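Local coordinates for CG8862 (Drosophila melanogaster, PDB 3ISM), which probably cleaves DNA and RNA as the magnesium-dependent mitochondrial endonuclease G, a member of the DNA/RNA non-specific endonuclease family, at residues V184-G196 / L203-I215. Residues are numbered along the deposited sequence; the frame is centred on the assembly and turned at random.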
# COMPACT_ATOMS: atom_id res chain seq x y z
N VAL B 184 -3.41 -8.69 8.97
CA VAL B 184 -2.89 -7.43 9.50
C VAL B 184 -1.44 -7.26 9.01
O VAL B 184 -0.61 -8.14 9.21
CB VAL B 184 -3.01 -7.38 11.04
CG1 VAL B 184 -2.48 -6.02 11.61
CG2 VAL B 184 -4.46 -7.57 11.44
N ALA B 185 -1.16 -6.13 8.34
CA ALA B 185 0.17 -5.89 7.79
C ALA B 185 1.23 -5.66 8.87
O ALA B 185 0.97 -4.99 9.87
CB ALA B 185 0.13 -4.71 6.86
N VAL B 186 2.41 -6.23 8.65
CA VAL B 186 3.56 -5.98 9.51
C VAL B 186 4.48 -4.98 8.80
O VAL B 186 5.20 -5.33 7.85
CB VAL B 186 4.34 -7.27 9.86
CG1 VAL B 186 5.52 -6.93 10.80
CG2 VAL B 186 3.41 -8.34 10.52
N PRO B 187 4.44 -3.72 9.25
CA PRO B 187 5.26 -2.68 8.62
C PRO B 187 6.76 -2.96 8.71
O PRO B 187 7.22 -3.60 9.66
CB PRO B 187 4.86 -1.42 9.41
CG PRO B 187 3.45 -1.75 9.96
CD PRO B 187 3.59 -3.19 10.34
N THR B 188 7.51 -2.49 7.71
CA THR B 188 8.96 -2.71 7.67
C THR B 188 9.65 -1.73 8.64
O THR B 188 10.70 -2.03 9.18
CB THR B 188 9.53 -2.51 6.23
OG1 THR B 188 9.44 -1.12 5.85
CG2 THR B 188 8.78 -3.37 5.24
N HIS B 189 9.04 -0.56 8.83
CA HIS B 189 9.64 0.56 9.58
C HIS B 189 8.51 1.40 10.17
O HIS B 189 7.36 1.29 9.75
CB HIS B 189 10.46 1.48 8.67
CG HIS B 189 11.67 0.85 8.03
ND1 HIS B 189 11.57 -0.04 6.98
CD2 HIS B 189 12.99 1.03 8.25
CE1 HIS B 189 12.79 -0.41 6.60
NE2 HIS B 189 13.67 0.22 7.36
N PHE B 190 8.84 2.26 11.13
CA PHE B 190 7.92 3.27 11.65
C PHE B 190 8.63 4.62 11.71
O PHE B 190 9.83 4.67 11.81
CB PHE B 190 7.42 2.87 13.04
CG PHE B 190 6.59 1.62 13.06
CD1 PHE B 190 5.22 1.67 12.85
CD2 PHE B 190 7.19 0.38 13.31
CE1 PHE B 190 4.45 0.50 12.86
CE2 PHE B 190 6.43 -0.79 13.33
CZ PHE B 190 5.06 -0.73 13.10
N TYR B 191 7.88 5.72 11.66
CA TYR B 191 8.49 7.05 11.77
C TYR B 191 7.82 7.84 12.88
O TYR B 191 6.69 7.54 13.27
CB TYR B 191 8.34 7.86 10.47
CG TYR B 191 6.90 8.06 10.05
CD1 TYR B 191 6.10 9.04 10.66
CD2 TYR B 191 6.34 7.27 9.07
CE1 TYR B 191 4.77 9.19 10.30
CE2 TYR B 191 5.02 7.42 8.69
CZ TYR B 191 4.25 8.37 9.31
OH TYR B 191 2.95 8.49 8.92
N LYS B 192 8.52 8.87 13.36
CA LYS B 192 7.91 9.95 14.11
C LYS B 192 8.43 11.24 13.52
O LYS B 192 9.63 11.42 13.36
CB LYS B 192 8.26 9.89 15.60
CG LYS B 192 7.47 8.83 16.37
CD LYS B 192 7.74 8.96 17.87
CE LYS B 192 7.06 7.85 18.68
NZ LYS B 192 5.58 7.99 18.69
N VAL B 193 7.52 12.14 13.18
CA VAL B 193 7.89 13.46 12.70
C VAL B 193 7.31 14.46 13.69
O VAL B 193 6.12 14.44 13.96
CB VAL B 193 7.42 13.71 11.23
CG1 VAL B 193 7.82 15.13 10.77
CG2 VAL B 193 8.03 12.67 10.28
N ILE B 194 8.18 15.33 14.22
CA ILE B 194 7.93 16.08 15.45
C ILE B 194 8.24 17.58 15.27
O ILE B 194 9.27 17.94 14.70
CB ILE B 194 8.86 15.54 16.58
CG1 ILE B 194 8.74 14.01 16.73
CG2 ILE B 194 8.61 16.26 17.89
CD1 ILE B 194 10.06 13.33 17.07
N VAL B 195 7.37 18.45 15.76
CA VAL B 195 7.67 19.88 15.79
C VAL B 195 7.47 20.40 17.21
O VAL B 195 6.40 20.24 17.78
CB VAL B 195 6.78 20.68 14.78
CG1 VAL B 195 6.77 22.19 15.09
CG2 VAL B 195 7.24 20.44 13.35
N GLY B 196 8.52 21.01 17.76
CA GLY B 196 8.43 21.69 19.05
C GLY B 196 8.37 23.19 18.87
O GLY B 196 9.05 23.74 18.00
N LEU B 203 10.29 27.43 15.69
CA LEU B 203 9.81 26.09 15.48
C LEU B 203 10.99 25.16 15.19
O LEU B 203 11.89 25.51 14.42
CB LEU B 203 8.78 26.08 14.34
CG LEU B 203 7.56 27.01 14.51
CD1 LEU B 203 6.65 26.95 13.30
CD2 LEU B 203 6.78 26.69 15.77
N HIS B 204 11.00 23.99 15.83
CA HIS B 204 12.08 23.03 15.67
C HIS B 204 11.52 21.68 15.29
O HIS B 204 10.65 21.16 15.99
CB HIS B 204 12.87 22.88 16.97
CG HIS B 204 13.37 24.18 17.52
ND1 HIS B 204 14.67 24.60 17.38
CD2 HIS B 204 12.73 25.17 18.19
CE1 HIS B 204 14.82 25.78 17.96
NE2 HIS B 204 13.65 26.14 18.47
N MET B 205 12.03 21.11 14.22
CA MET B 205 11.55 19.80 13.75
C MET B 205 12.56 18.67 13.98
O MET B 205 13.76 18.86 13.81
CB MET B 205 11.17 19.86 12.28
CG MET B 205 10.68 18.55 11.71
SD MET B 205 10.15 18.71 10.02
CE MET B 205 8.54 19.48 10.23
N GLU B 206 12.05 17.51 14.37
CA GLU B 206 12.84 16.27 14.42
C GLU B 206 12.08 15.20 13.66
O GLU B 206 10.86 15.17 13.66
CB GLU B 206 13.06 15.80 15.88
CG GLU B 206 13.83 16.76 16.76
CD GLU B 206 14.18 16.20 18.13
OE1 GLU B 206 13.84 15.03 18.44
OE2 GLU B 206 14.78 16.94 18.92
N SER B 207 12.81 14.30 12.99
CA SER B 207 12.16 13.16 12.36
C SER B 207 13.05 11.93 12.36
O SER B 207 14.25 12.02 12.09
CB SER B 207 11.69 13.49 10.93
OG SER B 207 12.73 14.01 10.15
N TYR B 208 12.43 10.79 12.66
CA TYR B 208 13.12 9.53 12.87
C TYR B 208 12.43 8.45 12.06
O TYR B 208 11.21 8.49 11.90
CB TYR B 208 13.06 9.12 14.35
CG TYR B 208 13.66 10.12 15.31
CD1 TYR B 208 14.95 9.93 15.80
CD2 TYR B 208 12.94 11.24 15.72
CE1 TYR B 208 15.50 10.85 16.68
CE2 TYR B 208 13.49 12.16 16.59
CZ TYR B 208 14.76 11.95 17.07
OH TYR B 208 15.31 12.87 17.92
N VAL B 209 13.21 7.50 11.55
CA VAL B 209 12.68 6.28 10.95
C VAL B 209 13.42 5.10 11.58
O VAL B 209 14.65 5.02 11.52
CB VAL B 209 12.86 6.28 9.41
CG1 VAL B 209 12.69 4.86 8.81
CG2 VAL B 209 11.90 7.26 8.76
N MET B 210 12.68 4.19 12.22
CA MET B 210 13.32 3.03 12.85
C MET B 210 12.77 1.76 12.24
O MET B 210 11.59 1.68 12.02
CB MET B 210 13.10 3.05 14.36
CG MET B 210 13.69 4.26 15.07
SD MET B 210 13.28 4.32 16.82
CE MET B 210 14.07 2.85 17.45
N PRO B 211 13.64 0.77 11.97
CA PRO B 211 13.16 -0.46 11.36
C PRO B 211 12.41 -1.31 12.39
O PRO B 211 12.77 -1.33 13.58
CB PRO B 211 14.45 -1.15 10.89
CG PRO B 211 15.50 -0.68 11.91
CD PRO B 211 15.10 0.74 12.25
N ASN B 212 11.38 -2.00 11.93
CA ASN B 212 10.58 -2.88 12.77
C ASN B 212 11.33 -4.21 12.95
O ASN B 212 10.95 -5.24 12.41
CB ASN B 212 9.20 -3.09 12.12
CG ASN B 212 8.20 -3.79 13.04
OD1 ASN B 212 8.46 -3.98 14.22
ND2 ASN B 212 7.02 -4.16 12.48
N GLN B 213 12.40 -4.16 13.74
CA GLN B 213 13.22 -5.35 13.98
C GLN B 213 13.90 -5.20 15.33
O GLN B 213 13.86 -4.13 15.93
CB GLN B 213 14.27 -5.52 12.88
CG GLN B 213 15.28 -4.40 12.82
CD GLN B 213 15.97 -4.29 11.48
OE1 GLN B 213 15.37 -4.56 10.42
NE2 GLN B 213 17.23 -3.86 11.50
N VAL B 214 14.55 -6.27 15.80
CA VAL B 214 15.37 -6.17 17.00
C VAL B 214 16.51 -5.15 16.80
O VAL B 214 17.35 -5.29 15.90
CB VAL B 214 15.92 -7.53 17.45
CG1 VAL B 214 17.00 -7.37 18.54
CG2 VAL B 214 14.79 -8.42 17.96
N ILE B 215 16.48 -4.10 17.61
CA ILE B 215 17.54 -3.09 17.63
C ILE B 215 18.30 -3.23 18.94
O ILE B 215 17.70 -3.42 20.00
CB ILE B 215 16.96 -1.66 17.53
CG1 ILE B 215 16.27 -1.47 16.17
CG2 ILE B 215 18.07 -0.61 17.69
CD1 ILE B 215 15.47 -0.21 16.10
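Phe190 pairs with Met210, and from there to Gly196 and His204 the strands 189-196 and 203-211 run as an antiparallel beta hairpin in the central sheet of this His-Me finger nuclease. Paired backbone bonds join Phe190 to Met210, Lys192 to Tyr208, Ile194 to Glu206 and Gly196 to His204. At the open end of the hairpin Asn212 continues the backbone bonding: its N donates to Thr188 O almost straight, although the donor sits above that carbonyl's plane. Here a classic beta bulge sets Thr188 and His189 together opposite Leu161 of strand 153-161.

The Asn212 side chain is worth tracing outward. CB lies against Pro187 O at 3.2 Å. With CG anti to the backbone N (chi1 -170°), the amide comes to the edge of the Phe190 ring, CG 3.5 Å from CE2, the two planes 67° apart. OD1 turns to the backbone N of Val128. ND2 donates to Pro187 O at 2.9 Å, with that oxygen in the amide plane, and also to Pro126 O, while Val186 CG1 touches ND2 at 3.6 Å, the two side chains crossing at about a right angle. With an alanine in place of Asn212, Pro187 O and Pro126 O would probably lose their amide donor and Val128 N its acceptor, weakening the tie between this end of the hairpin and the chain at Pro126 to Val128. The magnesium ligand Asn133 is close by, its side chain about 7 Å from that of Asn212.

Farther along, on the Phe190 face, Ile194 CD1 meets the edge of the Tyr208 ring, 3.7 Å from CE2. Tyr208 OH donates to Glu206 OE1, arriving from above the carboxylate plane; His143 is a second partner of that oxygen. The opposite face, carrying Tyr191 and Val209, packs on helix 228-235. Here the Met205 chain bends at chi3 (-78°), which sets CE 3.5 Å from Val195 CG2.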